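Local coordinates for protein SPD1 nuclease (Streptococcus pyogenes, PDB 2XGR) that probably hydrolyses DNA outside the cell as a prophage-encoded, metal-dependent endonuclease of the His-Me finger clan, at residues H121-Y125 against Q126-L130; L80-R83 against H84-K87. One frame throughout, in Å; residues are numbered along the deposited sequence. Where two conformers were deposited one is given.

Contact 1. Residues H121-Y125 against Q126-L130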
# COMPACT_ATOMS: atom_id res chain seq x y z
N HIS A 121 -7.27 3.15 4.53
CA HIS A 121 -7.15 1.86 3.93
C HIS A 121 -5.70 1.34 4.03
O HIS A 121 -4.75 2.13 4.05
CB HIS A 121 -7.41 1.98 2.41
CG HIS A 121 -8.87 1.99 2.05
ND1 HIS A 121 -9.74 2.93 2.56
CD2 HIS A 121 -9.60 1.22 1.22
CE1 HIS A 121 -10.96 2.70 2.10
NE2 HIS A 121 -10.90 1.69 1.26
N LEU A 122 -5.55 0.01 4.06
CA LEU A 122 -4.23 -0.61 3.86
C LEU A 122 -3.93 -0.60 2.33
O LEU A 122 -3.15 0.22 1.88
CB LEU A 122 -4.17 -2.02 4.45
CG LEU A 122 -4.32 -2.03 6.02
CD1 LEU A 122 -4.33 -3.56 6.50
CD2 LEU A 122 -3.09 -1.35 6.67
N VAL A 123 -4.63 -1.43 1.57
CA VAL A 123 -4.55 -1.33 0.10
C VAL A 123 -5.57 -0.25 -0.36
O VAL A 123 -6.74 -0.33 -0.01
CB VAL A 123 -4.83 -2.68 -0.56
CG1 VAL A 123 -5.05 -2.49 -2.10
CG2 VAL A 123 -3.62 -3.62 -0.39
N GLY A 124 -5.11 0.83 -1.03
CA GLY A 124 -6.05 1.90 -1.38
C GLY A 124 -7.25 1.44 -2.20
O GLY A 124 -7.21 0.46 -3.00
N TYR A 125 -8.29 2.26 -2.09
CA TYR A 125 -9.58 1.88 -2.68
C TYR A 125 -9.56 1.55 -4.16
O TYR A 125 -10.18 0.55 -4.57
CB TYR A 125 -10.57 3.09 -2.46
CG TYR A 125 -11.92 2.77 -2.98
CD1 TYR A 125 -12.76 1.87 -2.32
CD2 TYR A 125 -12.32 3.26 -4.20
CE1 TYR A 125 -14.05 1.58 -2.80
CE2 TYR A 125 -13.63 2.99 -4.69
CZ TYR A 125 -14.44 2.10 -4.01
OH TYR A 125 -15.70 1.80 -4.51
N GLN A 126 -8.90 2.36 -4.99
CA GLN A 126 -9.06 2.13 -6.43
C GLN A 126 -8.34 0.87 -6.86
O GLN A 126 -8.56 0.35 -7.96
CB GLN A 126 -8.55 3.32 -7.25
CG GLN A 126 -9.38 4.59 -7.05
CD GLN A 126 -9.23 5.56 -8.20
OE1 GLN A 126 -10.19 6.31 -8.53
NE2 GLN A 126 -8.07 5.62 -8.76
N PHE A 127 -7.54 0.27 -5.97
CA PHE A 127 -6.97 -1.02 -6.31
C PHE A 127 -7.94 -2.10 -5.93
O PHE A 127 -8.17 -3.03 -6.69
CB PHE A 127 -5.63 -1.29 -5.60
CG PHE A 127 -4.50 -0.39 -6.07
CD1 PHE A 127 -4.48 0.14 -7.39
CD2 PHE A 127 -3.44 -0.11 -5.24
CE1 PHE A 127 -3.40 0.95 -7.86
CE2 PHE A 127 -2.37 0.72 -5.68
CZ PHE A 127 -2.33 1.23 -6.99
N CYS A 128 -8.46 -2.01 -4.71
CA CYS A 128 -9.25 -3.16 -4.18
C CYS A 128 -10.77 -2.99 -4.17
O CYS A 128 -11.52 -3.96 -3.88
CB CYS A 128 -8.78 -3.54 -2.75
SG CYS A 128 -9.15 -2.28 -1.45
N GLY A 129 -11.25 -1.76 -4.29
CA GLY A 129 -12.69 -1.56 -4.29
C GLY A 129 -13.46 -1.86 -3.00
O GLY A 129 -14.70 -1.90 -3.01
N LEU A 130 -12.76 -1.96 -1.89
CA LEU A 130 -13.38 -2.29 -0.57
C LEU A 130 -13.79 -1.07 0.22
O LEU A 130 -13.06 -0.09 0.29
CB LEU A 130 -12.40 -3.05 0.35
CG LEU A 130 -11.86 -4.35 -0.22
CD1 LEU A 130 -10.88 -4.83 0.85
CD2 LEU A 130 -13.03 -5.38 -0.46
O HOH W 1 -16.74 -0.90 -4.70
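The ring of Tyr125 lies against Gly129, whose CA sits over one ring face in a CH-pi contact, 4.1 Å from the ring centroid. Chi1 of -178° sets CG anti to the backbone N and beside the carbonyl carbon, which swings the ring toward Gly129 and Leu130. At the ring edge, CD1 is 3.3 Å from Leu130 O. Tyr125 OH hydrogen-bonds to Asp88 OD2, and a water donates to both this hydroxyl and Gly129 O. His121 NE2 donates to Leu130 O at 3.0 Å, with an N-H...O angle of 153°. The turn begins at Gly124, in the N-cap position. Its O accepts from Phe127 N and Cys128 N, and Tyr125 O takes Gly129 N at 2.6 Å. Gly129 has positive phi and leaves the helix. Val123 CG1 packs inside, 3.7 Å from Phe127 CB and 3.9 Å from Cys128 CB. The short helix 125-128 follows strand 119-121, which pairs antiparallel with strand 137-139 across a long connection, consistent with a His-Me finger. Val123 and Cys128 rest on strand 76-80, Leu130 on strand 61-64, and Gly124 N hydrogen-bonds to Glu164 OE1 of helix 160-173.

Contact 2. Residues L80-R83 against H84-K87; sequences LQDR and HETK
His84 folds back over the turn it belongs to and meets Gln81 and Arg83. Its CB is 3.5 Å from Gln81 O. Chi1 of -52° places CG anti to the carbonyl carbon and beside the backbone N, and CG also stays close to Gln81 O. Further out, CD2 faces Gln81 CB. Arg83 lies over one face of the ring, near ND1 and CE1, and its side chain runs alongside in the same direction. Arg83 CG is 3.7 Å from His84 CE1 and stands almost over the ring centre, 6° off the normal, in a CH-pi contact. At the tip, NE2 is 3.6 Å from Gln81 OE1, and the amide and ring planes are 29° apart. Tyr60 and Trp178 also meet this ring. The backbone of the turn has 3-10 geometry. His84 N donates to Gln81 O at 2.9 Å, and Glu85 N donates to Asp82 O at 3.2 Å. Leu80 CD1 touches Glu85 CG at 3.9 Å, and both side chains reach Leu171 of helix 160-173. Arg83 NH2 hydrogen-bonds to Pro175 O, which ties the turn to the chain just after that helix. On another side of the turn, the extended Lys87 chain brings NZ within 3.4 Å of Asp82 OD2. This is a salt bridge with a weak hydrogen bond. Asp82 OD1 is 4.1 Å from Glu85 OE2, and Glu85 also has Asp168 nearby. Two acidic groups, Asp82 and Asp168, thus lie near the buried Glu85 carboxylate. Lys87 probably offsets part of the negative charge through Asp82. The remaining repulsion may raise the proton affinity of Glu85.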
# COMPACT_ATOMS: atom_id res chain seq x y z
N LEU A 80 -3.02 -7.59 -9.14
CA LEU A 80 -4.06 -7.09 -10.10
C LEU A 80 -3.41 -6.52 -11.34
O LEU A 80 -2.20 -6.17 -11.33
CB LEU A 80 -5.00 -6.04 -9.40
CG LEU A 80 -4.43 -4.59 -9.33
CD1 LEU A 80 -5.55 -3.55 -9.10
CD2 LEU A 80 -3.29 -4.49 -8.16
N GLN A 81 -4.24 -6.37 -12.39
CA GLN A 81 -3.93 -5.47 -13.51
C GLN A 81 -4.76 -4.21 -13.48
O GLN A 81 -5.77 -4.11 -12.79
CB GLN A 81 -4.17 -6.21 -14.87
CG GLN A 81 -3.41 -7.56 -14.97
CD GLN A 81 -3.77 -8.23 -16.30
OE1 GLN A 81 -4.93 -8.49 -16.54
NE2 GLN A 81 -2.79 -8.52 -17.12
N ASP A 82 -4.38 -3.28 -14.36
CA ASP A 82 -5.06 -2.00 -14.47
C ASP A 82 -6.56 -2.24 -14.70
O ASP A 82 -7.40 -1.57 -14.06
CB ASP A 82 -4.52 -1.22 -15.66
CG ASP A 82 -5.25 0.11 -15.88
OD1 ASP A 82 -5.16 1.00 -15.06
OD2 ASP A 82 -5.98 0.23 -16.85
N ARG A 83 -6.87 -3.30 -15.45
CA ARG A 83 -8.30 -3.54 -15.82
C ARG A 83 -9.18 -3.89 -14.65
O ARG A 83 -10.42 -3.85 -14.74
CB ARG A 83 -8.44 -4.68 -16.85
CG ARG A 83 -8.04 -6.06 -16.35
CD ARG A 83 -7.85 -7.01 -17.54
NE ARG A 83 -6.67 -6.59 -18.34
CZ ARG A 83 -6.18 -7.24 -19.40
NH1 ARG A 83 -6.81 -8.31 -19.87
NH2 ARG A 83 -5.09 -6.80 -20.03
N HIS A 84 -8.54 -4.32 -13.55
CA HIS A 84 -9.31 -4.79 -12.40
C HIS A 84 -9.62 -3.72 -11.38
O HIS A 84 -10.30 -4.02 -10.40
CB HIS A 84 -8.59 -5.88 -11.67
CG HIS A 84 -8.13 -7.01 -12.53
ND1 HIS A 84 -9.02 -7.91 -13.12
CD2 HIS A 84 -6.89 -7.46 -12.81
CE1 HIS A 84 -8.34 -8.79 -13.83
NE2 HIS A 84 -7.04 -8.57 -13.62
N GLU A 85 -9.12 -2.51 -11.58
CA GLU A 85 -9.25 -1.47 -10.62
C GLU A 85 -10.71 -1.03 -10.49
O GLU A 85 -11.44 -1.21 -11.39
CB GLU A 85 -8.43 -0.22 -11.00
CG GLU A 85 -6.96 -0.36 -10.84
CD GLU A 85 -6.17 0.95 -11.01
OE1 GLU A 85 -6.75 1.95 -11.29
OE2 GLU A 85 -4.95 0.92 -10.96
N THR A 86 -11.04 -0.45 -9.35
CA THR A 86 -12.32 0.16 -9.12
C THR A 86 -12.22 1.70 -9.21
O THR A 86 -11.79 2.36 -8.28
CB THR A 86 -12.82 -0.31 -7.73
OG1 THR A 86 -12.94 -1.76 -7.75
CG2 THR A 86 -14.17 0.30 -7.45
N LYS A 87 -12.35 2.26 -10.41
CA LYS A 87 -12.03 3.67 -10.61
C LYS A 87 -13.36 4.39 -10.48
O LYS A 87 -14.24 4.26 -11.38
CB LYS A 87 -11.44 3.92 -12.00
CG LYS A 87 -10.39 2.90 -12.39
CD LYS A 87 -9.94 2.99 -13.87
CE LYS A 87 -8.58 2.31 -14.11
NZ LYS A 87 -8.40 2.25 -15.59

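How the contacts relate
From the N terminus, strand 76-80 runs into contact 2, which closes the bend of residues 80-87, with 3-10 geometry at 82-84, on leaving the eight-stranded sheet. The chain then passes through a region that is not modelled and along strand 119-121. Contact 1 follows, closing the turn of residues 121-130. The two are in series and neither nests in the other, but they meet in space, with centres about 11 Å apart. Gln126 O and Thr86 N are 3.0 Å apart, probably a hydrogen bond. Phe127 packs on Glu85, and Gly129 CA approaches Thr86 OG1. Together they join the short helix 125-128 to the loop after strand 76-80, beside helix 160-173.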